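Local atomic coordinates of 0.19 alpha-amylase inhibitor (PDB entry 1HSS), a protein that inhibits alpha-amylases as a secreted, disulfide-rich homodimer from wheat kernel and is also an IgE-binding allergen. Residues C20-Q32 with A79-A92. Sequence-based numbering, arbitrary orientation.
Sequences CRPLLRLQCNGSQ and AFPRCRREVVKLTA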
ATOM      1  N   CYS A  20       3.271  14.643  -4.108  1.00 17.62           N
ATOM      2  CA  CYS A  20       2.924  13.235  -4.150  1.00 18.26           C
ATOM      3  C   CYS A  20       2.392  12.819  -5.499  1.00 18.33           C
ATOM      4  O   CYS A  20       2.318  11.637  -5.800  1.00 19.30           O
ATOM      5  CB  CYS A  20       1.908  12.884  -3.050  1.00 18.90           C
ATOM      6  SG  CYS A  20       2.563  13.115  -1.368  1.00 18.28           S
ATOM      7  N   ARG A  21       2.032  13.793  -6.317  1.00 18.42           N
ATOM      8  CA  ARG A  21       1.427  13.504  -7.596  1.00 21.39           C
ATOM      9  C   ARG A  21       2.442  12.865  -8.545  1.00 24.09           C
ATOM     10  O   ARG A  21       2.163  11.849  -9.186  1.00 23.43           O
ATOM     11  CB  ARG A  21       0.810  14.790  -8.170  1.00 19.78           C
ATOM     12  CG  ARG A  21      -0.506  15.111  -7.476  1.00 23.16           C
ATOM     13  CD  ARG A  21      -0.740  16.546  -7.054  1.00 31.03           C
ATOM     14  NE  ARG A  21      -1.804  17.149  -7.850  1.00 33.18           N
ATOM     15  CZ  ARG A  21      -3.015  17.503  -7.419  1.00 28.86           C
ATOM     16  NH1 ARG A  21      -3.263  17.746  -6.146  1.00 27.77           N
ATOM     17  NH2 ARG A  21      -3.930  17.822  -8.318  1.00 32.58           N
ATOM     18  N   PRO A  22       3.680  13.374  -8.555  1.00 23.88           N
ATOM     19  CA  PRO A  22       4.707  12.703  -9.346  1.00 21.22           C
ATOM     20  C   PRO A  22       5.116  11.334  -8.793  1.00 21.54           C
ATOM     21  O   PRO A  22       5.452  10.439  -9.543  1.00 23.51           O
ATOM     22  CB  PRO A  22       5.866  13.702  -9.330  1.00 24.52           C
ATOM     23  CG  PRO A  22       5.581  14.607  -8.185  1.00 24.88           C
ATOM     24  CD  PRO A  22       4.103  14.736  -8.196  1.00 22.39           C
ATOM     25  N   LEU A  23       5.089  11.177  -7.479  1.00 22.89           N
ATOM     26  CA  LEU A  23       5.332   9.890  -6.857  1.00 19.32           C
ATOM     27  C   LEU A  23       4.333   8.844  -7.343  1.00 19.16           C
ATOM     28  O   LEU A  23       4.725   7.764  -7.756  1.00 20.69           O
ATOM     29  CB  LEU A  23       5.219  10.022  -5.349  1.00 20.09           C
ATOM     30  CG  LEU A  23       5.338   8.681  -4.629  1.00 22.22           C
ATOM     31  CD1 LEU A  23       6.736   8.147  -4.840  1.00 24.39           C
ATOM     32  CD2 LEU A  23       5.056   8.834  -3.140  1.00 19.93           C
ATOM     33  N   LEU A  24       3.041   9.164  -7.262  1.00 20.16           N
ATOM     34  CA  LEU A  24       1.963   8.268  -7.685  1.00 18.99           C
ATOM     35  C   LEU A  24       2.048   7.852  -9.169  1.00 21.80           C
ATOM     36  O   LEU A  24       1.814   6.697  -9.512  1.00 24.28           O
ATOM     37  CB  LEU A  24       0.605   8.923  -7.382  1.00 14.47           C
ATOM     38  CG  LEU A  24      -0.648   8.183  -7.866  1.00 18.07           C
ATOM     39  CD1 LEU A  24      -0.668   6.730  -7.354  1.00 15.68           C
ATOM     40  CD2 LEU A  24      -1.875   8.928  -7.420  1.00 15.18           C
ATOM     41  N   ARG A  25       2.455   8.772 -10.035  1.00 24.44           N
ATOM     42  CA  ARG A  25       2.642   8.478 -11.456  1.00 23.63           C
ATOM     43  C   ARG A  25       3.812   7.563 -11.782  1.00 23.13           C
ATOM     44  O   ARG A  25       3.733   6.794 -12.739  1.00 23.27           O
ATOM     45  CB  ARG A  25       2.776   9.770 -12.247  1.00 25.70           C
ATOM     46  CG  ARG A  25       1.449  10.436 -12.481  1.00 31.11           C
ATOM     47  CD  ARG A  25       1.517  11.272 -13.717  1.00 34.90           C
ATOM     48  NE  ARG A  25       1.660  12.669 -13.363  1.00 47.07           N
ATOM     49  CZ  ARG A  25       0.645  13.529 -13.339  1.00 57.04           C
ATOM     50  NH1 ARG A  25      -0.534  13.198 -13.893  1.00 57.07           N
ATOM     51  NH2 ARG A  25       0.827  14.743 -12.814  1.00 58.56           N
ATOM     52  N   LEU A  26       4.891   7.655 -11.001  1.00 23.74           N
ATOM     53  CA  LEU A  26       6.012   6.710 -11.072  1.00 22.03           C
ATOM     54  C   LEU A  26       5.668   5.332 -10.487  1.00 21.39           C
ATOM     55  O   LEU A  26       5.896   4.286 -11.102  1.00 22.03           O
ATOM     56  CB  LEU A  26       7.232   7.269 -10.329  1.00 22.16           C
ATOM     57  CG  LEU A  26       7.961   8.479 -10.921  1.00 22.73           C
ATOM     58  CD1 LEU A  26       8.873   9.117  -9.867  1.00 25.24           C
ATOM     59  CD2 LEU A  26       8.753   8.034 -12.137  1.00 23.63           C
ATOM     60  N   GLN A  27       5.090   5.339  -9.301  1.00 19.56           N
ATOM     61  CA  GLN A  27       4.729   4.102  -8.670  1.00 19.13           C
ATOM     62  C   GLN A  27       3.703   3.288  -9.423  1.00 16.89           C
ATOM     63  O   GLN A  27       3.785   2.068  -9.403  1.00 20.69           O
ATOM     64  CB  GLN A  27       4.204   4.358  -7.282  1.00 18.93           C
ATOM     65  CG  GLN A  27       5.252   4.754  -6.294  1.00 21.34           C
ATOM     66  CD  GLN A  27       4.685   4.769  -4.896  1.00 25.74           C
ATOM     67  OE1 GLN A  27       5.152   4.043  -4.022  1.00 36.98           O
ATOM     68  NE2 GLN A  27       3.614   5.525  -4.699  1.00 25.18           N
ATOM     69  N   CYS A  28       2.699   3.924 -10.028  1.00 16.62           N
ATOM     70  CA  CYS A  28       1.578   3.146 -10.577  1.00 21.01           C
ATOM     71  C   CYS A  28       1.890   2.283 -11.815  1.00 22.32           C
ATOM     72  O   CYS A  28       1.150   1.340 -12.111  1.00 23.09           O
ATOM     73  CB  CYS A  28       0.329   4.020 -10.821  1.00 19.26           C
ATOM     74  SG  CYS A  28       0.442   5.255 -12.135  1.00 28.21           S
ATOM     75  N   ASN A  29       3.061   2.483 -12.415  1.00 23.30           N
ATOM     76  CA  ASN A  29       3.583   1.517 -13.378  1.00 26.58           C
ATOM     77  C   ASN A  29       4.945   0.910 -13.014  1.00 25.91           C
ATOM     78  O   ASN A  29       5.656   0.402 -13.884  1.00 27.00           O
ATOM     79  CB  ASN A  29       3.650   2.124 -14.782  1.00 28.89           C
ATOM     80  CG  ASN A  29       4.392   3.442 -14.821  1.00 33.86           C
ATOM     81  OD1 ASN A  29       4.077   4.316 -15.627  1.00 41.10           O
ATOM     82  ND2 ASN A  29       5.392   3.590 -13.966  1.00 34.49           N
ATOM     83  N   GLY A  30       5.326   1.007 -11.741  1.00 24.22           N
ATOM     84  CA  GLY A  30       6.489   0.292 -11.256  1.00 21.30           C
ATOM     85  C   GLY A  30       7.827   0.895 -11.630  1.00 23.74           C
ATOM     86  O   GLY A  30       8.832   0.200 -11.568  1.00 24.86           O
ATOM     87  N   SER A  31       7.863   2.184 -11.968  1.00 23.43           N
ATOM     88  CA  SER A  31       9.130   2.846 -12.273  1.00 21.75           C
ATOM     89  C   SER A  31       9.916   3.002 -11.015  1.00 22.31           C
ATOM     90  O   SER A  31       9.366   2.927  -9.923  1.00 23.49           O
ATOM     91  CB  SER A  31       8.920   4.235 -12.858  1.00 22.05           C
ATOM     92  OG  SER A  31       8.311   4.164 -14.124  1.00 23.21           O
ATOM     93  N   GLN A  32      11.195   3.284 -11.169  1.00 26.45           N
ATOM     94  CA  GLN A  32      12.047   3.567 -10.034  1.00 33.12           C
ATOM     95  C   GLN A  32      11.754   4.975  -9.510  1.00 30.65           C
ATOM     96  O   GLN A  32      11.580   5.901 -10.303  1.00 33.12           O
ATOM     97  CB  GLN A  32      13.494   3.466 -10.477  1.00 40.31           C
ATOM     98  CG  GLN A  32      14.487   3.552  -9.355  1.00 56.20           C
ATOM     99  CD  GLN A  32      15.695   2.710  -9.635  1.00 61.91           C
ATOM    100  OE1 GLN A  32      16.595   3.127 -10.356  1.00 67.53           O
ATOM    101  NE2 GLN A  32      15.653   1.459  -9.199  1.00 62.57           N
ATOM    102  N   ALA A  79      -4.983  10.659 -16.813  1.00 60.79           N
ATOM    103  CA  ALA A  79      -4.248  11.244 -15.693  1.00 57.23           C
ATOM    104  C   ALA A  79      -3.019  10.397 -15.319  1.00 56.24           C
ATOM    105  O   ALA A  79      -2.020  10.930 -14.818  1.00 57.26           O
ATOM    106  CB  ALA A  79      -5.176  11.418 -14.488  1.00 54.61           C
ATOM    107  N   PHE A  80      -3.062   9.106 -15.663  1.00 51.12           N
ATOM    108  CA  PHE A  80      -2.010   8.159 -15.284  1.00 46.82           C
ATOM    109  C   PHE A  80      -1.483   7.311 -16.433  1.00 47.81           C
ATOM    110  O   PHE A  80      -2.066   6.279 -16.778  1.00 47.64           O
ATOM    111  CB  PHE A  80      -2.519   7.259 -14.177  1.00 39.79           C
ATOM    112  CG  PHE A  80      -3.012   8.012 -13.007  1.00 36.92           C
ATOM    113  CD1 PHE A  80      -2.110   8.554 -12.106  1.00 29.74           C
ATOM    114  CD2 PHE A  80      -4.351   8.349 -12.906  1.00 31.42           C
ATOM    115  CE1 PHE A  80      -2.526   9.417 -11.144  1.00 27.09           C
ATOM    116  CE2 PHE A  80      -4.778   9.220 -11.938  1.00 28.81           C
ATOM    117  CZ  PHE A  80      -3.873   9.757 -11.057  1.00 29.57           C
ATOM    118  N   PRO A  81      -0.402   7.779 -17.088  1.00 50.40           N
ATOM    119  CA  PRO A  81       0.118   7.160 -18.314  1.00 52.47           C
ATOM    120  C   PRO A  81       0.746   5.801 -18.037  1.00 52.50           C
ATOM    121  O   PRO A  81       1.603   5.672 -17.169  1.00 53.01           O
ATOM    122  CB  PRO A  81       1.159   8.171 -18.821  1.00 52.67           C
ATOM    123  CG  PRO A  81       0.853   9.463 -18.079  1.00 53.28           C
ATOM    124  CD  PRO A  81       0.354   8.998 -16.745  1.00 52.53           C
ATOM    125  N   ARG A  82       0.232   4.778 -18.710  1.00 51.60           N
ATOM    126  CA  ARG A  82       0.729   3.408 -18.563  1.00 51.36           C
ATOM    127  C   ARG A  82       0.305   2.739 -17.251  1.00 48.62           C
ATOM    128  O   ARG A  82       0.761   1.630 -16.937  1.00 48.10           O
ATOM    129  CB  ARG A  82       2.256   3.365 -18.710  1.00 57.88           C
ATOM    130  CG  ARG A  82       2.753   3.513 -20.147  1.00 68.95           C
ATOM    131  CD  ARG A  82       4.110   4.223 -20.210  1.00 77.70           C
ATOM    132  NE  ARG A  82       4.019   5.531 -20.862  1.00 86.67           N
ATOM    133  CZ  ARG A  82       4.318   6.692 -20.278  1.00 91.38           C
ATOM    134  NH1 ARG A  82       4.765   6.728 -19.024  1.00 93.97           N
ATOM    135  NH2 ARG A  82       4.177   7.823 -20.959  1.00 92.38           N
ATOM    136  N   CYS A  83      -0.689   3.331 -16.587  1.00 44.02           N
ATOM    137  CA  CYS A  83      -1.244   2.774 -15.356  1.00 38.60           C
ATOM    138  C   CYS A  83      -2.684   2.292 -15.441  1.00 37.79           C
ATOM    139  O   CYS A  83      -3.561   2.977 -15.969  1.00 35.16           O
ATOM    140  CB  CYS A  83      -1.152   3.776 -14.221  1.00 30.94           C
ATOM    141  SG  CYS A  83       0.549   4.142 -13.822  1.00 25.12           S
ATOM    142  N   ARG A  84      -2.932   1.188 -14.747  1.00 38.31           N
ATOM    143  CA  ARG A  84      -4.263   0.625 -14.602  1.00 37.59           C
ATOM    144  C   ARG A  84      -5.046   1.287 -13.477  1.00 39.96           C
ATOM    145  O   ARG A  84      -4.561   1.395 -12.354  1.00 40.76           O
ATOM    146  CB  ARG A  84      -4.163  -0.863 -14.308  1.00 39.18           C
ATOM    147  CG  ARG A  84      -3.313  -1.629 -15.277  1.00 42.34           C
ATOM    148  CD  ARG A  84      -3.438  -3.097 -15.016  1.00 44.16           C
ATOM    149  NE  ARG A  84      -2.560  -3.831 -15.906  1.00 48.35           N
ATOM    150  CZ  ARG A  84      -2.720  -5.109 -16.199  1.00 43.10           C
ATOM    151  NH1 ARG A  84      -3.723  -5.782 -15.644  1.00 37.83           N
ATOM    152  NH2 ARG A  84      -1.855  -5.704 -17.018  1.00 41.03           N
ATOM    153  N   ARG A  85      -6.319   1.545 -13.745  1.00 39.48           N
ATOM    154  CA  ARG A  85      -7.254   2.120 -12.778  1.00 40.52           C
ATOM    155  C   ARG A  85      -7.151   1.489 -11.385  1.00 37.60           C
ATOM    156  O   ARG A  85      -6.983   2.171 -10.384  1.00 33.28           O
ATOM    157  CB  ARG A  85      -8.680   1.957 -13.321  1.00 47.21           C
ATOM    158  CG  ARG A  85      -9.579   3.181 -13.185  1.00 58.18           C
ATOM    159  CD  ARG A  85     -10.491   3.109 -11.944  1.00 69.19           C
ATOM    160  NE  ARG A  85     -11.276   4.339 -11.767  1.00 73.65           N
ATOM    161  CZ  ARG A  85     -12.426   4.422 -11.104  1.00 74.51           C
ATOM    162  NH1 ARG A  85     -12.936   3.356 -10.489  1.00 76.28           N
ATOM    163  NH2 ARG A  85     -13.067   5.585 -11.055  1.00 72.91           N
ATOM    164  N   GLU A  86      -7.163   0.165 -11.352  1.00 37.60           N
ATOM    165  CA  GLU A  86      -7.145  -0.587 -10.097  1.00 40.11           C
ATOM    166  C   GLU A  86      -5.855  -0.363  -9.286  1.00 35.40           C
ATOM    167  O   GLU A  86      -5.911  -0.124  -8.078  1.00 32.30           O
ATOM    168  CB  GLU A  86      -7.323  -2.094 -10.374  1.00 47.17           C
ATOM    169  CG  GLU A  86      -8.080  -2.459 -11.678  1.00 64.23           C
ATOM    170  CD  GLU A  86      -7.188  -2.501 -12.944  1.00 74.59           C
ATOM    171  OE1 GLU A  86      -6.264  -3.355 -13.024  1.00 79.78           O
ATOM    172  OE2 GLU A  86      -7.468  -1.722 -13.894  1.00 79.53           O
ATOM    173  N   VAL A  87      -4.702  -0.415  -9.962  1.00 31.22           N
ATOM    174  CA  VAL A  87      -3.421  -0.263  -9.281  1.00 28.78           C
ATOM    175  C   VAL A  87      -3.168   1.194  -8.904  1.00 25.55           C
ATOM    176  O   VAL A  87      -2.640   1.463  -7.832  1.00 24.51           O
ATOM    177  CB  VAL A  87      -2.219  -0.830 -10.108  1.00 28.00           C
ATOM    178  CG1 VAL A  87      -2.621  -2.090 -10.862  1.00 27.82           C
ATOM    179  CG2 VAL A  87      -1.706   0.197 -11.053  1.00 35.71           C
ATOM    180  N   VAL A  88      -3.700   2.122  -9.697  1.00 24.07           N
ATOM    181  CA  VAL A  88      -3.631   3.542  -9.361  1.00 22.48           C
ATOM    182  C   VAL A  88      -4.262   3.840  -7.996  1.00 21.08           C
ATOM    183  O   VAL A  88      -3.614   4.422  -7.133  1.00 23.53           O
ATOM    184  CB  VAL A  88      -4.295   4.446 -10.463  1.00 22.09           C
ATOM    185  CG1 VAL A  88      -4.534   5.864  -9.944  1.00 17.90           C
ATOM    186  CG2 VAL A  88      -3.406   4.518 -11.681  1.00 22.18           C
ATOM    187  N   LYS A  89      -5.480   3.379  -7.750  1.00 20.86           N
ATOM    188  CA  LYS A  89      -6.133   3.751  -6.497  1.00 23.35           C
ATOM    189  C   LYS A  89      -5.643   2.912  -5.336  1.00 23.65           C
ATOM    190  O   LYS A  89      -5.603   3.396  -4.213  1.00 23.44           O
ATOM    191  CB  LYS A  89      -7.665   3.702  -6.600  1.00 26.40           C
ATOM    192  CG  LYS A  89      -8.211   2.350  -6.934  1.00 42.72           C
ATOM    193  CD  LYS A  89      -9.730   2.373  -7.008  1.00 47.01           C
ATOM    194  CE  LYS A  89     -10.205   2.703  -8.413  1.00 53.79           C
ATOM    195  NZ  LYS A  89      -9.538   3.946  -8.927  1.00 59.37           N
ATOM    196  N   LEU A  90      -5.122   1.724  -5.634  1.00 22.22           N
ATOM    197  CA  LEU A  90      -4.420   0.914  -4.649  1.00 18.92           C
ATOM    198  C   LEU A  90      -3.094   1.540  -4.247  1.00 20.19           C
ATOM    199  O   LEU A  90      -2.703   1.464  -3.087  1.00 20.41           O
ATOM    200  CB  LEU A  90      -4.164  -0.466  -5.209  1.00 24.97           C
ATOM    201  CG  LEU A  90      -4.585  -1.631  -4.327  1.00 31.04           C
ATOM    202  CD1 LEU A  90      -6.048  -1.493  -3.933  1.00 31.38           C
ATOM    203  CD2 LEU A  90      -4.362  -2.922  -5.099  1.00 35.89           C
ATOM    204  N   THR A  91      -2.386   2.131  -5.201  1.00 19.13           N
ATOM    205  CA  THR A  91      -1.108   2.824  -4.932  1.00 19.27           C
ATOM    206  C   THR A  91      -1.299   4.125  -4.111  1.00 17.66           C
ATOM    207  O   THR A  91      -0.704   4.314  -3.044  1.00 18.22           O
ATOM    208  CB  THR A  91      -0.372   3.155  -6.268  1.00 15.76           C
ATOM    209  OG1 THR A  91      -0.198   1.953  -7.020  1.00 17.22           O
ATOM    210  CG2 THR A  91       0.983   3.797  -6.024  1.00 14.03           C
ATOM    211  N   ALA A  92      -2.275   4.922  -4.516  1.00 16.18           N
ATOM    212  CA  ALA A  92      -2.615   6.111  -3.768  1.00 17.40           C
ATOM    213  C   ALA A  92      -3.021   5.791  -2.303  1.00 18.96           C
ATOM    214  O   ALA A  92      -2.589   6.475  -1.372  1.00 19.71           O
ATOM    215  CB  ALA A  92      -3.728   6.870  -4.505  1.00 16.86           C
TER
HETATM  216  O   HOH W   1       2.075   0.649  -7.698  1.00 24.99           O
HETATM  217  O   HOH W   2       2.150   3.577  -2.608  1.00 28.67           O
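The disulfide C28-C83 pins the C-terminal end of helix 20-27 to the loop that leads into helix 85-92, its SG atoms 2.0 Å apart and its C-S-S-C torsion 84°. C28 SG lies between its backbone N and carbonyl carbon (chi1 68°) and sits beside F80 in an oblique sulfur-aromatic contact; V88 CG2 packs on C28 CB at 3.9 Å. One face of the F80 ring carries V88 CG1 over its centre, and L24 CD2 meets F80 CE1 obliquely at 3.8 Å. The other methyl of L24, CD1, reaches T91 CG2 at 3.6 Å. C28-C83 is one of the five disulfides of the chain, in the mainly helical fold of the cereal trypsin/alpha-amylase inhibitor family; the axes of segments 20-27 and 85-92 come within 9.7 Å, their N-to-C directions 135° apart. Beside the bridge a Schellman motif with G30 as its C' residue ends helix 20-27. R25 CG lies by F80 CD1, the side chains crossing at about a right angle; the chain then bends at chi3, and NH1 donates to A79 O (2.9 Å) in both the guanidinium and the carbonyl plane. T91 OG1 donates a hydrogen bond (2.6 Å) to V87 O from above the carbonyl plane and accepts one from a water that also donates to Q27 O; a second water links Q27 NE2, weakly, to T91 O. Y65 of helix 53-67 stacks edge-to-face with F80, and Y113 of the second subunit packs on Q27.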